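Local coordinates for uncharacterized protein (Bacteroides uniformis, PDB 4IYK) that is of unknown function but is a putative carbohydrate-binding protein with transthyretin-like and E-set-like domains, at residues 30-33 / 37-40; 53-58 / 63-68; 75-78 / 84-87; 88-93 / 97-102. All blocks are in the same frame, centred on the assembly; numbering follows the deposited sequence.

Interaction 1 (30-33 / 37-40); sequences VGSD and GNAI
Ser32 and Asn38 carry the one direct hydrogen bond between 30-33 and 37-40, two arms of the irregular loop that leads from strand 15-23 to strand 40-44. The backbone N of Asn38 donates to Ser32 OG over 3.0 Å, at an N-H...O angle of 155°. The serine chi1 of -175° swings OG away from its backbone N and across to the opposite arm.

Van der Waals contact accompanies this bond. The amide of Asn38 lies beside the serine, its ND2 3.4 Å from Ser32 CB, and Gly37 CA comes equally near Ser32 OG. A CA-H...O contact joins Gly37 CA to Asp33 O at 3.3 Å.

Water supplies the remaining links. One molecule donates to Val30 O at 2.9 Å and accepts from Asn38 ND2, while a second lies between Asp33 O and Asn38 O, within hydrogen-bonding distance of each.

The polar ends are also engaged beyond the loop: Asn38 OD1 accepts from Asn81 N, and Asp33 OD2 bonds to Tyr217 OH in strand 216-224, in the second half of the chain. Buried, largely polar and partly hydrated, the contact thus satisfies its backbone groups with side chains and water, in place of the regular ladder of a sheet.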
loop_
_atom_site.group_PDB
_atom_site.type_symbol
_atom_site.label_atom_id
_atom_site.label_comp_id
_atom_site.label_asym_id
_atom_site.label_seq_id
_atom_site.Cartn_x
_atom_site.Cartn_y
_atom_site.Cartn_z
ATOM N N VAL A 30 -5.953 3.728 2.671
ATOM C CA VAL A 30 -5.403 2.470 2.138
ATOM C C VAL A 30 -4.113 2.839 1.390
ATOM O O VAL A 30 -4.162 3.525 0.357
ATOM C CB VAL A 30 -6.430 1.678 1.270
ATOM C CG1 VAL A 30 -5.799 0.415 0.644
ATOM C CG2 VAL A 30 -7.662 1.315 2.097
ATOM N N GLY A 31 -2.977 2.450 1.965
ATOM C CA GLY A 31 -1.669 2.754 1.402
ATOM C C GLY A 31 -1.189 1.740 0.386
ATOM O O GLY A 31 -1.586 0.573 0.421
ATOM N N SER A 32 -0.326 2.186 -0.531
ATOM C CA SER A 32 0.251 1.358 -1.586
ATOM C C SER A 32 1.632 1.918 -1.945
ATOM O O SER A 32 2.244 2.583 -1.111
ATOM C CB SER A 32 -0.687 1.331 -2.800
ATOM O OG SER A 32 -0.231 0.443 -3.807
ATOM N N ASP A 33 2.143 1.614 -3.144
ATOM C CA ASP A 33 3.391 2.179 -3.648
ATOM C C ASP A 33 3.000 3.109 -4.780
ATOM O O ASP A 33 2.183 2.696 -5.596
ATOM C CB ASP A 33 4.366 1.080 -4.138
ATOM C CG ASP A 33 4.817 0.126 -3.064
ATOM O OD1 ASP A 33 5.835 0.424 -2.401
ATOM O OD2 ASP A 33 4.217 -0.968 -2.954
ATOM N N GLY A 37 2.072 0.096 -7.926
ATOM C CA GLY A 37 1.066 -0.099 -6.898
ATOM C C GLY A 37 -0.273 0.292 -7.462
ATOM O O GLY A 37 -0.532 0.063 -8.646
ATOM N N ASN A 38 -1.117 0.903 -6.626
ATOM C CA ASN A 38 -2.442 1.377 -7.011
ATOM C C ASN A 38 -2.341 2.529 -7.982
ATOM O O ASN A 38 -1.362 3.275 -7.972
ATOM C CB ASN A 38 -3.247 1.815 -5.764
ATOM C CG ASN A 38 -3.670 0.686 -4.853
ATOM O OD1 ASN A 38 -3.765 -0.478 -5.271
ATOM N ND2 ASN A 38 -3.979 1.019 -3.577
ATOM N N ALA A 39 -3.382 2.719 -8.775
ATOM C CA ALA A 39 -3.439 3.808 -9.740
ATOM C C ALA A 39 -4.880 4.087 -10.139
ATOM O O ALA A 39 -5.711 3.187 -10.109
ATOM C CB ALA A 39 -2.609 3.457 -10.987
ATOM N N ILE A 40 -5.160 5.333 -10.500
ATOM C CA ILE A 40 -6.450 5.773 -10.990
ATOM C C ILE A 40 -6.368 5.822 -12.519
ATOM O O ILE A 40 -5.654 6.675 -13.046
ATOM C CB ILE A 40 -6.865 7.157 -10.385
ATOM C CG1 ILE A 40 -6.825 7.165 -8.840
ATOM C CG2 ILE A 40 -8.234 7.597 -10.945
ATOM C CD1 ILE A 40 -6.965 8.533 -8.250
HETATM O O HOH W 1 -3.492 3.593 -2.446
HETATM O O HOH W 2 -0.271 3.890 -5.240
#

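Interaction 2 (53-58 / 63-68); sequences QTWYIT and YRNNMV. With EDO (1,2-ethanediol), chain H.
The indole of Trp55 is the main flat group here, and two residues of 63-68 meet it. Asn65 ND2 lies over a face of the ring, 3.2 Å from Trp55 CD1, with amide and indole planes 82° apart, so the amide stands nearly upright on the five-membered ring. On the same side of the ring, Val68 CG1 comes against the part formed by NE1, CE2 and CZ2, 3.7 Å from Trp55 CZ2. At the edge, Trp55 NE1 donates to Gln53 OE1 over 2.8 Å; the acceptor lies close to the ring plane and the N-H is directed at a lone pair of the amide oxygen, although Gln53 is poorly ordered.

Asn65 is itself restrained. Its OD1 accepts from Met67 N (3.0 Å) in an Asx turn at the corner where strand 62-65 gives way to strand 67-77, and a water bridges ND2 to Met67 O. Replacing Trp55 with an alanine would probably leave a gap beneath Asn65 and Val68 and deprive Gln53 OE1 of its indole donor.

Farther along, Tyr63 CB packs 4.0 Å from Ile57 CG2, and the tyrosine hydroxyl reaches Tyr99 O. A second water links Tyr56 O to Arg64 N. Arg64 NH2 and Asn66 ND2 both donate to O2 of an ethanediol, probably from the crystallisation liquor.

The contact spans two sheets: Trp55 pairs through its backbone with Ile40 of strand 40-44, whereas Tyr63 and Asn65 pair with strand 15-23, and Trp55 lies between these layers against Ile17, Phe90 and Val92.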
loop_
_atom_site.group_PDB
_atom_site.type_symbol
_atom_site.label_atom_id
_atom_site.label_comp_id
_atom_site.label_asym_id
_atom_site.label_seq_id
_atom_site.Cartn_x
_atom_site.Cartn_y
_atom_site.Cartn_z
ATOM N N GLN A 53 -5.369 8.140 -19.725
ATOM C CA GLN A 53 -4.350 8.680 -18.833
ATOM C C GLN A 53 -4.462 8.045 -17.424
ATOM O O GLN A 53 -5.400 7.302 -17.146
ATOM C CB GLN A 53 -4.372 10.232 -18.793
ATOM C CG GLN A 53 -5.708 10.915 -18.474
ATOM C CD GLN A 53 -5.560 12.404 -18.193
ATOM O OE1 GLN A 53 -5.805 12.893 -17.074
ATOM N NE2 GLN A 53 -5.166 13.167 -19.209
ATOM N N THR A 54 -3.436 8.256 -16.585
ATOM C CA THR A 54 -3.384 7.696 -15.237
ATOM C C THR A 54 -3.116 8.798 -14.238
ATOM O O THR A 54 -2.280 9.674 -14.496
ATOM C CB THR A 54 -2.298 6.578 -15.129
ATOM O OG1 THR A 54 -2.536 5.570 -16.101
ATOM C CG2 THR A 54 -2.257 5.917 -13.751
ATOM N N TRP A 55 -3.823 8.745 -13.094
ATOM C CA TRP A 55 -3.596 9.632 -11.964
ATOM C C TRP A 55 -2.940 8.796 -10.884
ATOM O O TRP A 55 -3.525 7.805 -10.432
ATOM C CB TRP A 55 -4.880 10.316 -11.459
ATOM C CG TRP A 55 -5.625 11.131 -12.472
ATOM C CD1 TRP A 55 -5.158 11.600 -13.671
ATOM C CD2 TRP A 55 -6.987 11.565 -12.373
ATOM N NE1 TRP A 55 -6.150 12.290 -14.327
ATOM C CE2 TRP A 55 -7.284 12.289 -13.550
ATOM C CE3 TRP A 55 -8.002 11.387 -11.412
ATOM C CZ2 TRP A 55 -8.545 12.863 -13.779
ATOM C CZ3 TRP A 55 -9.254 11.939 -11.649
ATOM C CH2 TRP A 55 -9.507 12.689 -12.807
ATOM N N TYR A 56 -1.722 9.193 -10.478
ATOM C CA TYR A 56 -0.894 8.501 -9.500
ATOM C C TYR A 56 -1.213 8.953 -8.054
ATOM O O TYR A 56 -1.752 10.042 -7.809
ATOM C CB TYR A 56 0.586 8.629 -9.867
ATOM C CG TYR A 56 0.859 7.948 -11.198
ATOM C CD1 TYR A 56 0.704 8.636 -12.399
ATOM C CD2 TYR A 56 1.206 6.599 -11.259
ATOM C CE1 TYR A 56 0.884 7.999 -13.630
ATOM C CE2 TYR A 56 1.395 5.954 -12.486
ATOM C CZ TYR A 56 1.232 6.660 -13.669
ATOM O OH TYR A 56 1.415 6.046 -14.886
ATOM N N ILE A 57 -1.000 8.032 -7.120
ATOM C CA ILE A 57 -1.431 8.187 -5.719
ATOM C C ILE A 57 -0.209 8.093 -4.825
ATOM O O ILE A 57 0.552 7.139 -4.950
ATOM C CB ILE A 57 -2.497 7.081 -5.364
ATOM C CG1 ILE A 57 -3.601 6.923 -6.440
ATOM C CG2 ILE A 57 -3.115 7.279 -3.966
ATOM C CD1 ILE A 57 -4.371 5.495 -6.444
ATOM N N THR A 58 -0.017 9.055 -3.918
ATOM C CA THR A 58 1.112 8.974 -2.975
ATOM C C THR A 58 0.931 7.713 -2.106
ATOM O O THR A 58 -0.188 7.205 -1.980
ATOM C CB THR A 58 1.258 10.245 -2.126
ATOM O OG1 THR A 58 0.172 10.328 -1.172
ATOM C CG2 THR A 58 1.390 11.511 -2.980
ATOM N N TYR A 63 -4.125 11.342 -3.035
ATOM C CA TYR A 63 -3.733 11.688 -4.400
ATOM C C TYR A 63 -4.005 13.178 -4.650
ATOM O O TYR A 63 -4.879 13.750 -4.008
ATOM C CB TYR A 63 -4.432 10.775 -5.447
ATOM C CG TYR A 63 -5.899 11.072 -5.666
ATOM C CD1 TYR A 63 -6.312 11.967 -6.651
ATOM C CD2 TYR A 63 -6.884 10.413 -4.929
ATOM C CE1 TYR A 63 -7.660 12.256 -6.849
ATOM C CE2 TYR A 63 -8.240 10.687 -5.128
ATOM C CZ TYR A 63 -8.619 11.635 -6.064
ATOM O OH TYR A 63 -9.939 11.925 -6.269
ATOM N N ARG A 64 -3.245 13.792 -5.593
ATOM C CA ARG A 64 -3.360 15.201 -5.968
ATOM C C ARG A 64 -2.910 15.414 -7.408
ATOM O O ARG A 64 -1.843 14.952 -7.792
ATOM C CB ARG A 64 -2.528 16.067 -5.018
ATOM C CG ARG A 64 -2.810 17.543 -5.195
ATOM C CD ARG A 64 -1.819 18.382 -4.417
ATOM N NE ARG A 64 -2.063 19.805 -4.638
ATOM C CZ ARG A 64 -1.472 20.780 -3.957
ATOM N NH1 ARG A 64 -0.604 20.493 -2.988
ATOM N NH2 ARG A 64 -1.737 22.049 -4.241
ATOM N N ASN A 65 -3.728 16.118 -8.200
ATOM C CA ASN A 65 -3.430 16.407 -9.599
ATOM C C ASN A 65 -3.860 17.823 -9.921
ATOM O O ASN A 65 -5.044 18.106 -9.896
ATOM C CB ASN A 65 -4.123 15.390 -10.535
ATOM C CG ASN A 65 -3.565 15.359 -11.954
ATOM O OD1 ASN A 65 -3.008 16.333 -12.468
ATOM N ND2 ASN A 65 -3.716 14.232 -12.631
ATOM N N ASN A 66 -2.900 18.718 -10.207
ATOM C CA ASN A 66 -3.226 20.112 -10.541
ATOM C C ASN A 66 -3.233 20.369 -12.044
ATOM O O ASN A 66 -3.290 21.525 -12.460
ATOM C CB ASN A 66 -2.269 21.081 -9.841
ATOM C CG ASN A 66 -2.698 21.335 -8.420
ATOM O OD1 ASN A 66 -2.383 20.564 -7.530
ATOM N ND2 ASN A 66 -3.525 22.358 -8.199
HETATM N N MSE A 67 -3.230 19.301 -12.856
HETATM C CA MSE A 67 -3.237 19.426 -14.307
HETATM C C MSE A 67 -4.331 18.551 -14.947
HETATM O O MSE A 67 -4.023 17.687 -15.769
HETATM C CB MSE A 67 -1.858 19.041 -14.840
HETATM C CG MSE A 67 -1.101 20.191 -15.475
HETATM SE SE MSE A 67 0.841 19.962 -15.370
HETATM C CE MSE A 67 1.043 18.059 -15.859
ATOM N N VAL A 68 -5.599 18.767 -14.588
ATOM C CA VAL A 68 -6.682 17.971 -15.190
ATOM C C VAL A 68 -7.659 18.880 -15.955
ATOM O O VAL A 68 -7.781 20.074 -15.665
ATOM C CB VAL A 68 -7.424 17.020 -14.204
ATOM C CG1 VAL A 68 -6.490 15.947 -13.663
ATOM C CG2 VAL A 68 -8.085 17.776 -13.055
HETATM C C1 EDO H . -5.716 21.278 -5.168
HETATM O O1 EDO H . -4.687 20.306 -5.196
HETATM C C2 EDO H . -5.214 22.591 -4.526
HETATM O O2 EDO H . -4.237 23.191 -5.357
HETATM O O HOH W 3 -3.224 14.536 -15.731
HETATM O O HOH W 4 -0.875 12.069 -5.996
#

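Interaction 3 (75-78 / 84-87)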
loop_
_atom_site.group_PDB
_atom_site.type_symbol
_atom_site.label_atom_id
_atom_site.label_comp_id
_atom_site.label_asym_id
_atom_site.label_seq_id
_atom_site.Cartn_x
_atom_site.Cartn_y
_atom_site.Cartn_z
ATOM N N VAL A 75 -13.833 6.113 -14.670
ATOM C CA VAL A 75 -12.677 5.796 -13.802
ATOM C C VAL A 75 -12.604 4.281 -13.654
ATOM O O VAL A 75 -13.635 3.628 -13.525
ATOM C CB VAL A 75 -12.731 6.528 -12.426
ATOM C CG1 VAL A 75 -11.567 6.132 -11.519
ATOM C CG2 VAL A 75 -12.776 8.038 -12.598
ATOM N N ARG A 76 -11.392 3.731 -13.666
ATOM C CA ARG A 76 -11.171 2.298 -13.560
ATOM C C ARG A 76 -10.033 1.969 -12.589
ATOM O O ARG A 76 -8.948 2.546 -12.686
ATOM C CB ARG A 76 -10.847 1.758 -14.957
ATOM C CG ARG A 76 -10.781 0.257 -15.080
ATOM C CD ARG A 76 -10.509 -0.136 -16.519
ATOM N NE ARG A 76 -11.689 0.035 -17.373
ATOM C CZ ARG A 76 -12.599 -0.911 -17.587
ATOM N NH1 ARG A 76 -12.481 -2.099 -17.004
ATOM N NH2 ARG A 76 -13.634 -0.678 -18.389
ATOM N N PHE A 77 -10.268 1.002 -11.690
ATOM C CA PHE A 77 -9.257 0.472 -10.775
ATOM C C PHE A 77 -9.005 -0.973 -11.108
ATOM O O PHE A 77 -9.954 -1.757 -11.182
ATOM C CB PHE A 77 -9.684 0.600 -9.317
ATOM C CG PHE A 77 -9.770 2.020 -8.839
ATOM C CD1 PHE A 77 -8.620 2.715 -8.458
ATOM C CD2 PHE A 77 -10.989 2.676 -8.786
ATOM C CE1 PHE A 77 -8.698 4.034 -8.021
ATOM C CE2 PHE A 77 -11.062 3.999 -8.348
ATOM C CZ PHE A 77 -9.919 4.668 -7.968
ATOM N N GLU A 78 -7.740 -1.322 -11.357
ATOM C CA GLU A 78 -7.309 -2.682 -11.672
ATOM C C GLU A 78 -5.867 -2.907 -11.227
ATOM O O GLU A 78 -5.111 -1.946 -11.101
ATOM C CB GLU A 78 -7.457 -2.992 -13.168
ATOM C CG GLU A 78 -6.779 -2.011 -14.118
ATOM C CD GLU A 78 -6.953 -2.298 -15.601
ATOM O OE1 GLU A 78 -7.949 -2.956 -15.984
ATOM O OE2 GLU A 78 -6.101 -1.829 -16.387
ATOM N N PRO A 84 -11.056 -4.701 -7.660
ATOM C CA PRO A 84 -11.323 -3.802 -8.789
ATOM C C PRO A 84 -12.791 -3.408 -8.925
ATOM O O PRO A 84 -13.703 -4.136 -8.533
ATOM C CB PRO A 84 -10.890 -4.645 -10.004
ATOM C CG PRO A 84 -11.087 -6.043 -9.578
ATOM C CD PRO A 84 -10.617 -6.024 -8.145
ATOM N N PHE A 85 -12.995 -2.241 -9.513
ATOM C CA PHE A 85 -14.291 -1.656 -9.810
ATOM C C PHE A 85 -14.103 -0.466 -10.730
ATOM O O PHE A 85 -12.985 0.032 -10.926
ATOM C CB PHE A 85 -15.070 -1.242 -8.525
ATOM C CG PHE A 85 -14.456 -0.129 -7.699
ATOM C CD1 PHE A 85 -13.506 -0.408 -6.723
ATOM C CD2 PHE A 85 -14.873 1.187 -7.856
ATOM C CE1 PHE A 85 -12.950 0.613 -5.955
ATOM C CE2 PHE A 85 -14.328 2.207 -7.070
ATOM C CZ PHE A 85 -13.360 1.914 -6.133
ATOM N N GLU A 86 -15.228 0.008 -11.250
ATOM C CA GLU A 86 -15.308 1.168 -12.098
ATOM C C GLU A 86 -16.227 2.210 -11.500
ATOM O O GLU A 86 -17.190 1.867 -10.808
ATOM C CB GLU A 86 -15.848 0.755 -13.464
ATOM C CG GLU A 86 -14.827 0.714 -14.569
ATOM C CD GLU A 86 -15.454 0.630 -15.946
ATOM O OE1 GLU A 86 -16.220 -0.329 -16.201
ATOM O OE2 GLU A 86 -15.184 1.531 -16.772
ATOM N N VAL A 87 -15.939 3.489 -11.780
ATOM C CA VAL A 87 -16.804 4.612 -11.439
ATOM C C VAL A 87 -17.150 5.286 -12.789
ATOM O O VAL A 87 -16.321 5.989 -13.366
ATOM C CB VAL A 87 -16.243 5.594 -10.377
ATOM C CG1 VAL A 87 -17.270 6.665 -10.021
ATOM C CG2 VAL A 87 -15.793 4.859 -9.117
#
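Val75 and Val87 form an antiparallel hydrogen-bonded pair in the beta hairpin of strands 67-77 and 85-92, with Val75 N to Val87 O at 2.8 Å, the return bond from Val87 N to Val75 O at 2.9 Å, and short strand axes at 164°. Toward the turn, Phe77 N donates to Phe85 O at 3.0 Å.

The side chains divide between the two faces of the hairpin. On one face, Val75 and Val87 meet through their CB atoms, and Phe77 and Phe85 run alongside each other in the same direction. Their rings are inclined by 39°, and Phe77 CD2 sits over a face of the Phe85 ring, 3.6 Å from Phe85 CZ. Phe77 also meets Phe82 and Phe101 edge-to-face, which carries this aromatic layer into the interior of the transthyretin-like domain.

The other face bears Arg76 and Glu86. A bend at chi3 (-74°) turns the guanidinium back over the glutamate, whose carboxylate lies over one face of it. Arg76 NH2 and Glu86 OE2, 3.1 Å apart, form a salt bridge of charge alone, the oxygen lying well out of the guanidinium plane.

Beyond the last paired residues, Pro84 CB comes to 3.3 Å from Phe77 O.

Interaction 4 (88-93 / 97-102); sequences KDFVVK and NVYDFK. With EDO (1,2-ethanediol), chain I; EDO (1,2-ethanediol), chain D.
Phe90 presents its ring edge to the face of Tyr99, a T-shaped (edge-to-face) pair that joins strand 85-92 to strand 95-103, and so the two sheets of the transthyretin-like domain. The planes meet at 72°, with Phe90 CE1 above the centre of the tyrosine ring and 3.5 Å from Tyr99 CG. Phe101 completes an aromatic cluster: its ring is nearly parallel to that of Phe90 but slid so far aside that they barely overlap, their closest atoms being Phe90 CE1 and Phe101 CZ at 3.8 Å. A chi1 of -164° places the Tyr99 ring between Phe90 and an ethanediol, probably from the crystallisation liquor, over its opposite face.

Nearer the turn, Asn97 directs its amide at the backbone of Lys93 and uses both ends of it. Asn97 OD1 accepts from Lys93 N at 2.8 Å, and Asn97 ND2 donates to Lys93 O at 2.7 Å, almost straight at 175°; ND2 also donates to Ser16 O on strand 15-23. A leucine in place of Asn97 would probably leave Lys93 N, Lys93 O and Ser16 O without these mates. Val92 CG1 lies 3.9 Å from Asn97 ND2, the two side chains crossing at about a right angle.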
loop_
_atom_site.group_PDB
_atom_site.type_symbol
_atom_site.label_atom_id
_atom_site.label_comp_id
_atom_site.label_asym_id
_atom_site.label_seq_id
_atom_site.Cartn_x
_atom_site.Cartn_y
_atom_site.Cartn_z
ATOM N N LYS A 88 -18.347 5.007 -13.319
ATOM C CA LYS A 88 -18.796 5.586 -14.590
ATOM C C LYS A 88 -19.389 6.991 -14.349
ATOM O O LYS A 88 -19.955 7.240 -13.283
ATOM C CB LYS A 88 -19.833 4.669 -15.285
ATOM C CG LYS A 88 -19.344 3.251 -15.624
ATOM C CD LYS A 88 -18.437 3.170 -16.864
ATOM C CE LYS A 88 -19.192 2.906 -18.146
ATOM N NZ LYS A 88 -18.281 2.524 -19.265
ATOM N N ASP A 89 -19.266 7.892 -15.353
ATOM C CA ASP A 89 -19.787 9.273 -15.383
ATOM C C ASP A 89 -19.250 10.122 -14.214
ATOM O O ASP A 89 -19.998 10.770 -13.477
ATOM C CB ASP A 89 -21.326 9.297 -15.428
ATOM C CG ASP A 89 -21.946 8.417 -16.509
ATOM O OD1 ASP A 89 -21.311 8.244 -17.578
ATOM O OD2 ASP A 89 -23.051 7.895 -16.281
ATOM N N PHE A 90 -17.932 10.137 -14.093
ATOM C CA PHE A 90 -17.188 10.886 -13.092
ATOM C C PHE A 90 -16.964 12.303 -13.629
ATOM O O PHE A 90 -16.197 12.484 -14.576
ATOM C CB PHE A 90 -15.861 10.146 -12.828
ATOM C CG PHE A 90 -15.012 10.677 -11.699
ATOM C CD1 PHE A 90 -15.157 10.182 -10.405
ATOM C CD2 PHE A 90 -14.003 11.604 -11.943
ATOM C CE1 PHE A 90 -14.328 10.633 -9.367
ATOM C CE2 PHE A 90 -13.191 12.069 -10.898
ATOM C CZ PHE A 90 -13.363 11.586 -9.617
ATOM N N VAL A 91 -17.657 13.302 -13.059
ATOM C CA VAL A 91 -17.570 14.688 -13.530
ATOM C C VAL A 91 -16.448 15.451 -12.808
ATOM O O VAL A 91 -16.416 15.531 -11.573
ATOM C CB VAL A 91 -18.939 15.440 -13.430
ATOM C CG1 VAL A 91 -18.813 16.916 -13.808
ATOM C CG2 VAL A 91 -20.003 14.770 -14.293
ATOM N N VAL A 92 -15.532 16.016 -13.606
ATOM C CA VAL A 92 -14.471 16.881 -13.110
ATOM C C VAL A 92 -14.931 18.300 -13.451
ATOM O O VAL A 92 -14.999 18.658 -14.624
ATOM C CB VAL A 92 -13.058 16.530 -13.652
ATOM C CG1 VAL A 92 -12.053 17.644 -13.354
ATOM C CG2 VAL A 92 -12.567 15.200 -13.083
ATOM N N LYS A 93 -15.312 19.075 -12.434
ATOM C CA LYS A 93 -15.765 20.456 -12.613
ATOM C C LYS A 93 -14.569 21.400 -12.791
ATOM O O LYS A 93 -13.450 21.085 -12.359
ATOM C CB LYS A 93 -16.623 20.910 -11.411
ATOM C CG LYS A 93 -18.018 20.300 -11.396
ATOM C CD LYS A 93 -19.026 21.191 -10.678
ATOM C CE LYS A 93 -20.451 20.736 -10.895
ATOM N NZ LYS A 93 -21.430 21.665 -10.273
ATOM N N ASN A 97 -11.564 20.175 -7.238
ATOM C CA ASN A 97 -12.436 19.021 -7.043
ATOM C C ASN A 97 -11.893 18.122 -5.953
ATOM O O ASN A 97 -10.671 17.955 -5.833
ATOM C CB ASN A 97 -12.559 18.208 -8.340
ATOM C CG ASN A 97 -13.233 18.931 -9.472
ATOM O OD1 ASN A 97 -14.383 18.669 -9.785
ATOM N ND2 ASN A 97 -12.509 19.803 -10.162
ATOM N N VAL A 98 -12.790 17.512 -5.174
ATOM C CA VAL A 98 -12.349 16.591 -4.128
ATOM C C VAL A 98 -13.154 15.284 -4.312
ATOM O O VAL A 98 -14.308 15.363 -4.690
ATOM C CB VAL A 98 -12.446 17.239 -2.692
ATOM C CG1 VAL A 98 -13.872 17.660 -2.337
ATOM C CG2 VAL A 98 -11.863 16.330 -1.621
ATOM N N TYR A 99 -12.504 14.091 -4.193
ATOM C CA TYR A 99 -13.217 12.811 -4.315
ATOM C C TYR A 99 -12.440 11.680 -3.633
ATOM O O TYR A 99 -11.293 11.353 -3.992
ATOM C CB TYR A 99 -13.541 12.429 -5.776
ATOM C CG TYR A 99 -14.583 11.329 -5.904
ATOM C CD1 TYR A 99 -14.223 9.985 -5.829
ATOM C CD2 TYR A 99 -15.926 11.634 -6.113
ATOM C CE1 TYR A 99 -15.174 8.971 -5.950
ATOM C CE2 TYR A 99 -16.888 10.626 -6.246
ATOM C CZ TYR A 99 -16.504 9.294 -6.167
ATOM O OH TYR A 99 -17.433 8.286 -6.288
ATOM N N ASP A 100 -13.107 11.053 -2.673
ATOM C CA ASP A 100 -12.559 9.920 -1.947
ATOM C C ASP A 100 -13.149 8.636 -2.515
ATOM O O ASP A 100 -14.350 8.565 -2.760
ATOM C CB ASP A 100 -12.862 10.058 -0.441
ATOM C CG ASP A 100 -12.156 11.227 0.237
ATOM O OD1 ASP A 100 -11.093 11.661 -0.268
ATOM O OD2 ASP A 100 -12.665 11.704 1.275
ATOM N N PHE A 101 -12.304 7.638 -2.777
ATOM C CA PHE A 101 -12.788 6.355 -3.286
ATOM C C PHE A 101 -12.824 5.372 -2.107
ATOM O O PHE A 101 -11.863 5.305 -1.335
ATOM C CB PHE A 101 -11.872 5.842 -4.430
ATOM C CG PHE A 101 -11.811 6.728 -5.652
ATOM C CD1 PHE A 101 -12.715 6.565 -6.694
ATOM C CD2 PHE A 101 -10.806 7.680 -5.793
ATOM C CE1 PHE A 101 -12.641 7.371 -7.838
ATOM C CE2 PHE A 101 -10.733 8.490 -6.935
ATOM C CZ PHE A 101 -11.647 8.328 -7.952
ATOM N N LYS A 102 -13.919 4.630 -1.973
ATOM C CA LYS A 102 -14.179 3.602 -0.947
ATOM C C LYS A 102 -13.894 2.222 -1.551
ATOM O O LYS A 102 -14.450 1.873 -2.589
ATOM C CB LYS A 102 -15.629 3.685 -0.428
ATOM C CG LYS A 102 -16.085 5.095 -0.033
ATOM C CD LYS A 102 -15.827 5.434 1.421
ATOM C CE LYS A 102 -16.567 6.689 1.850
ATOM N NZ LYS A 102 -18.043 6.481 1.958
HETATM C C1 EDO I . -17.103 3.422 -4.876
HETATM O O1 EDO I . -16.913 2.298 -4.017
HETATM C C2 EDO I . -16.092 4.550 -4.519
HETATM O O2 EDO I . -16.254 5.606 -5.430
HETATM C C1 EDO D . -17.073 10.529 -2.304
HETATM O O1 EDO D . -17.168 9.191 -1.825
HETATM C C2 EDO D . -16.322 11.387 -1.247
HETATM O O2 EDO D . -15.734 12.525 -1.864
#

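In the fold
From the N terminus the four contacts follow in series, none nested in or crossing another. Interaction 1 closes a short bend in the loop between strands 15-23 and 40-44, and Ile40 O at its end probably bonds to Trp55 N of interaction 2. Interaction 2 closes the turn between strands 53-55 and 62-65, and interaction 3 the hairpin of strands 67-77 and 85-92. Interaction 4 closes the connection from strand 85-92 to strand 95-103 of the other sheet. It touches interaction 2 where Val68 CG2 packs on Val92 CG1, and interaction 3 where Val75 packs on Phe90. Together they tie both sheets of the N-terminal domain around one core.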